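Local coordinates for protein MtN3/saliva family (Thermodesulfovibrio yellowstonii, PDB 4RNG) that probably carries sugars across the membrane as a dimeric bacterial homologue of the SWEET transporters, built from small three-helix-bundle subunits, at residues I30-L41 with I80-G88. Sequence-based numbering, arbitrary orientation.
Sequences IYKTKSARDVSL and IIFMKIRYG. With SO4 (sulfate ion), chain K.
Lys-84 reaches from helix 64-87 into the loop 34-40, where its NZ donates to Ala-36 O at 2.8 Å and more weakly to Val-39 O at 3.3 Å. A bend at chi2 (73°) swings its ammonium toward these carbonyls, a task for a long, flexible side chain. The amine lies 41° above the Ala-36 carbonyl plane; Val-39 N, closing the type I turn Ala-36 to Val-39, comes from the opposite face, so two donors grip one oxygen. Small Ala-36 lets the lysine's methylenes pass, Ala-36 CB lying 3.8 Å from Lys-84 CD, while Leu-41 CD1 rests on Lys-84 CG.

At the other end, Lys-34 covers one face of the Tyr-87 ring, its CA 3.8 Å from the centroid in a CH-pi contact; its side chain, bent at chi2, brings NZ to donate to Tyr-87 OH (2.9 Å). Lys-34, first residue past helix 23-33, has positive phi. The loop links the first two membrane-spanning helices of the SemiSWEET three-helix bundle, and the C-terminal end of the third packs against it. Ile-30 packs its beta-branched side chain on helix 64-87, CG2 meeting the Tyr-87 ring edge and Met-83 CB. Farther out, Ser-35 OG bonds Asp-38 of the second subunit, and a sulfate, probably from the crystallisation liquor, accepts from Leu-41 N of this chain and Lys-29 NZ of the second subunit.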
loop_
_atom_site.group_PDB
_atom_site.type_symbol
_atom_site.label_atom_id
_atom_site.label_comp_id
_atom_site.label_asym_id
_atom_site.label_seq_id
_atom_site.Cartn_x
_atom_site.Cartn_y
_atom_site.Cartn_z
ATOM N N ILE C 30 -15.523 -3.920 4.117
ATOM C CA ILE C 30 -15.527 -5.119 4.933
ATOM C C ILE C 30 -16.510 -4.950 6.083
ATOM O O ILE C 30 -17.296 -5.846 6.370
ATOM C CB ILE C 30 -14.118 -5.431 5.469
ATOM C CG1 ILE C 30 -13.203 -5.815 4.304
ATOM C CG2 ILE C 30 -14.171 -6.559 6.476
ATOM C CD1 ILE C 30 -11.755 -5.987 4.694
ATOM N N TYR C 31 -16.494 -3.769 6.695
ATOM C CA TYR C 31 -17.374 -3.450 7.816
ATOM C C TYR C 31 -18.848 -3.425 7.447
ATOM O O TYR C 31 -19.702 -3.916 8.191
ATOM C CB TYR C 31 -17.030 -2.091 8.396
ATOM C CG TYR C 31 -17.973 -1.702 9.494
ATOM C CD1 TYR C 31 -17.971 -2.368 10.705
ATOM C CD2 TYR C 31 -18.916 -0.706 9.293
ATOM C CE1 TYR C 31 -18.847 -2.020 11.707
ATOM C CE2 TYR C 31 -19.802 -0.349 10.285
ATOM C CZ TYR C 31 -19.765 -1.012 11.492
ATOM O OH TYR C 31 -20.648 -0.670 12.495
ATOM N N LYS C 32 -19.143 -2.839 6.299
ATOM C CA LYS C 32 -20.519 -2.671 5.898
ATOM C C LYS C 32 -21.104 -4.023 5.511
ATOM O O LYS C 32 -22.249 -4.317 5.843
ATOM C CB LYS C 32 -20.611 -1.670 4.751
ATOM C CG LYS C 32 -21.962 -1.609 4.051
ATOM C CD LYS C 32 -21.935 -0.545 2.956
ATOM C CE LYS C 32 -23.224 -0.514 2.157
ATOM N NZ LYS C 32 -23.171 0.529 1.086
ATOM N N THR C 33 -20.305 -4.862 4.859
ATOM C CA THR C 33 -20.797 -6.161 4.397
ATOM C C THR C 33 -20.460 -7.305 5.348
ATOM O O THR C 33 -20.977 -8.408 5.192
ATOM C CB THR C 33 -20.237 -6.526 3.023
ATOM O OG1 THR C 33 -18.825 -6.766 3.126
ATOM C CG2 THR C 33 -20.506 -5.406 2.029
ATOM N N LYS C 34 -19.593 -7.048 6.324
ATOM C CA LYS C 34 -19.210 -8.073 7.298
ATOM C C LYS C 34 -18.603 -9.320 6.634
ATOM O O LYS C 34 -18.732 -10.434 7.139
ATOM C CB LYS C 34 -20.439 -8.479 8.139
ATOM C CG LYS C 34 -21.224 -7.304 8.733
ATOM C CD LYS C 34 -20.494 -6.756 9.944
ATOM C CE LYS C 34 -21.170 -5.523 10.513
ATOM N NZ LYS C 34 -20.270 -4.881 11.513
ATOM N N SER C 35 -17.957 -9.138 5.491
ATOM C CA SER C 35 -17.334 -10.258 4.798
ATOM C C SER C 35 -16.025 -9.825 4.149
ATOM O O SER C 35 -15.924 -8.717 3.636
ATOM C CB SER C 35 -18.275 -10.842 3.746
ATOM O OG SER C 35 -18.356 -9.984 2.630
ATOM N N ALA C 36 -15.015 -10.684 4.189
ATOM C CA ALA C 36 -13.736 -10.340 3.588
ATOM C C ALA C 36 -13.105 -11.583 2.969
ATOM O O ALA C 36 -11.891 -11.684 2.837
ATOM C CB ALA C 36 -12.793 -9.690 4.626
ATOM N N ARG C 37 -13.948 -12.514 2.557
ATOM C CA ARG C 37 -13.467 -13.774 2.016
ATOM C C ARG C 37 -12.469 -13.549 0.897
ATOM O O ARG C 37 -11.421 -14.180 0.884
ATOM C CB ARG C 37 -14.647 -14.626 1.520
ATOM C CG ARG C 37 -14.287 -15.643 0.429
ATOM C CD ARG C 37 -14.960 -17.026 0.536
ATOM N NE ARG C 37 -14.486 -17.851 1.653
ATOM C CZ ARG C 37 -15.009 -19.030 1.991
ATOM N NH1 ARG C 37 -16.040 -19.530 1.313
ATOM N NH2 ARG C 37 -14.500 -19.717 3.007
ATOM N N ASP C 38 -12.785 -12.632 -0.015
ATOM C CA ASP C 38 -11.980 -12.423 -1.219
ATOM C C ASP C 38 -10.741 -11.557 -0.978
ATOM O O ASP C 38 -9.836 -11.529 -1.802
ATOM C CB ASP C 38 -12.827 -11.798 -2.327
ATOM C CG ASP C 38 -14.050 -12.630 -2.660
ATOM O OD1 ASP C 38 -13.907 -13.864 -2.778
ATOM O OD2 ASP C 38 -15.154 -12.055 -2.794
ATOM N N VAL C 39 -10.707 -10.861 0.150
ATOM C CA VAL C 39 -9.586 -9.995 0.506
ATOM C C VAL C 39 -8.366 -10.825 0.902
ATOM O O VAL C 39 -8.508 -11.826 1.604
ATOM C CB VAL C 39 -9.958 -9.073 1.672
ATOM C CG1 VAL C 39 -8.813 -8.165 1.986
ATOM C CG2 VAL C 39 -11.189 -8.251 1.329
ATOM N N SER C 40 -7.173 -10.432 0.472
ATOM C CA SER C 40 -6.001 -11.253 0.767
ATOM C C SER C 40 -5.343 -10.890 2.077
ATOM O O SER C 40 -4.845 -9.787 2.244
ATOM C CB SER C 40 -4.960 -11.143 -0.346
ATOM O OG SER C 40 -3.746 -11.750 0.060
ATOM N N LEU C 41 -5.307 -11.840 2.999
ATOM C CA LEU C 41 -4.698 -11.599 4.295
ATOM C C LEU C 41 -3.184 -11.492 4.156
ATOM O O LEU C 41 -2.545 -10.665 4.813
ATOM C CB LEU C 41 -5.074 -12.710 5.279
ATOM C CG LEU C 41 -4.599 -12.559 6.729
ATOM C CD1 LEU C 41 -5.176 -11.312 7.374
ATOM C CD2 LEU C 41 -4.927 -13.804 7.553
ATOM N N ILE C 80 -8.038 -3.558 9.155
ATOM C CA ILE C 80 -8.404 -4.477 8.100
ATOM C C ILE C 80 -8.049 -5.898 8.485
ATOM O O ILE C 80 -8.862 -6.802 8.293
ATOM C CB ILE C 80 -7.732 -4.089 6.770
ATOM C CG1 ILE C 80 -8.372 -2.798 6.250
ATOM C CG2 ILE C 80 -7.886 -5.186 5.747
ATOM C CD1 ILE C 80 -7.588 -2.118 5.150
ATOM N N ILE C 81 -6.853 -6.093 9.036
ATOM C CA ILE C 81 -6.441 -7.423 9.493
ATOM C C ILE C 81 -7.407 -7.952 10.569
ATOM O O ILE C 81 -7.831 -9.110 10.536
ATOM C CB ILE C 81 -4.997 -7.408 10.047
ATOM C CG1 ILE C 81 -4.009 -7.089 8.925
ATOM C CG2 ILE C 81 -4.648 -8.741 10.701
ATOM C CD1 ILE C 81 -2.559 -6.988 9.385
ATOM N N PHE C 82 -7.763 -7.079 11.506
ATOM C CA PHE C 82 -8.678 -7.410 12.595
ATOM C C PHE C 82 -10.078 -7.829 12.078
ATOM O O PHE C 82 -10.684 -8.762 12.610
ATOM C CB PHE C 82 -8.756 -6.232 13.562
ATOM C CG PHE C 82 -9.658 -6.457 14.723
ATOM C CD1 PHE C 82 -11.015 -6.195 14.637
ATOM C CD2 PHE C 82 -9.143 -6.916 15.916
ATOM C CE1 PHE C 82 -11.844 -6.394 15.720
ATOM C CE2 PHE C 82 -9.970 -7.125 16.997
ATOM C CZ PHE C 82 -11.326 -6.866 16.893
ATOM N N MET C 83 -10.599 -7.124 11.073
ATOM C CA MET C 83 -11.892 -7.473 10.490
ATOM C C MET C 83 -11.850 -8.709 9.582
ATOM O O MET C 83 -12.843 -9.446 9.471
ATOM C CB MET C 83 -12.474 -6.291 9.718
ATOM C CG MET C 83 -13.206 -5.284 10.585
ATOM S SD MET C 83 -13.960 -3.978 9.605
ATOM C CE MET C 83 -12.492 -3.203 8.901
ATOM N N LYS C 84 -10.716 -8.925 8.923
ATOM C CA LYS C 84 -10.509 -10.161 8.183
ATOM C C LYS C 84 -10.607 -11.359 9.142
ATOM O O LYS C 84 -11.292 -12.341 8.848
ATOM C CB LYS C 84 -9.166 -10.137 7.462
ATOM C CG LYS C 84 -8.796 -11.434 6.755
ATOM C CD LYS C 84 -9.614 -11.677 5.492
ATOM C CE LYS C 84 -9.050 -12.865 4.710
ATOM N NZ LYS C 84 -10.073 -13.537 3.885
ATOM N N ILE C 85 -9.960 -11.260 10.305
ATOM C CA ILE C 85 -10.037 -12.325 11.309
ATOM C C ILE C 85 -11.411 -12.416 11.980
ATOM O O ILE C 85 -11.928 -13.513 12.182
ATOM C CB ILE C 85 -8.971 -12.138 12.407
ATOM C CG1 ILE C 85 -7.571 -12.158 11.795
ATOM C CG2 ILE C 85 -9.057 -13.248 13.443
ATOM C CD1 ILE C 85 -6.493 -11.753 12.748
ATOM N N ARG C 86 -12.022 -11.271 12.279
ATOM C CA ARG C 86 -13.349 -11.237 12.903
ATOM C C ARG C 86 -14.465 -11.801 12.042
ATOM O O ARG C 86 -15.322 -12.509 12.555
ATOM C CB ARG C 86 -13.722 -9.812 13.309
ATOM C CG ARG C 86 -15.189 -9.648 13.704
ATOM C CD ARG C 86 -15.470 -8.286 14.335
ATOM N NE ARG C 86 -16.903 -8.073 14.542
ATOM C CZ ARG C 86 -17.595 -8.456 15.611
ATOM N NH1 ARG C 86 -16.994 -9.100 16.596
ATOM N NH2 ARG C 86 -18.897 -8.195 15.684
ATOM N N TYR C 87 -14.449 -11.520 10.742
ATOM C CA TYR C 87 -15.540 -11.951 9.872
ATOM C C TYR C 87 -15.248 -13.249 9.160
ATOM O O TYR C 87 -16.107 -13.789 8.468
ATOM C CB TYR C 87 -15.873 -10.853 8.860
ATOM C CG TYR C 87 -16.346 -9.577 9.520
ATOM C CD1 TYR C 87 -17.281 -9.620 10.551
ATOM C CD2 TYR C 87 -15.829 -8.340 9.156
ATOM C CE1 TYR C 87 -17.718 -8.466 11.174
ATOM C CE2 TYR C 87 -16.252 -7.170 9.787
ATOM C CZ TYR C 87 -17.198 -7.243 10.792
ATOM O OH TYR C 87 -17.632 -6.094 11.413
ATOM N N GLY C 88 -14.051 -13.775 9.359
ATOM C CA GLY C 88 -13.737 -15.101 8.877
ATOM C C GLY C 88 -14.563 -16.139 9.611
ATOM O O GLY C 88 -14.888 -17.189 9.056
HETATM S S SO4 K . -5.090 -15.299 2.110
HETATM O O1 SO4 K . -6.104 -14.291 2.413
HETATM O O2 SO4 K . -5.759 -16.592 1.946
HETATM O O3 SO4 K . -4.138 -15.386 3.210
HETATM O O4 SO4 K . -4.360 -14.914 0.898
#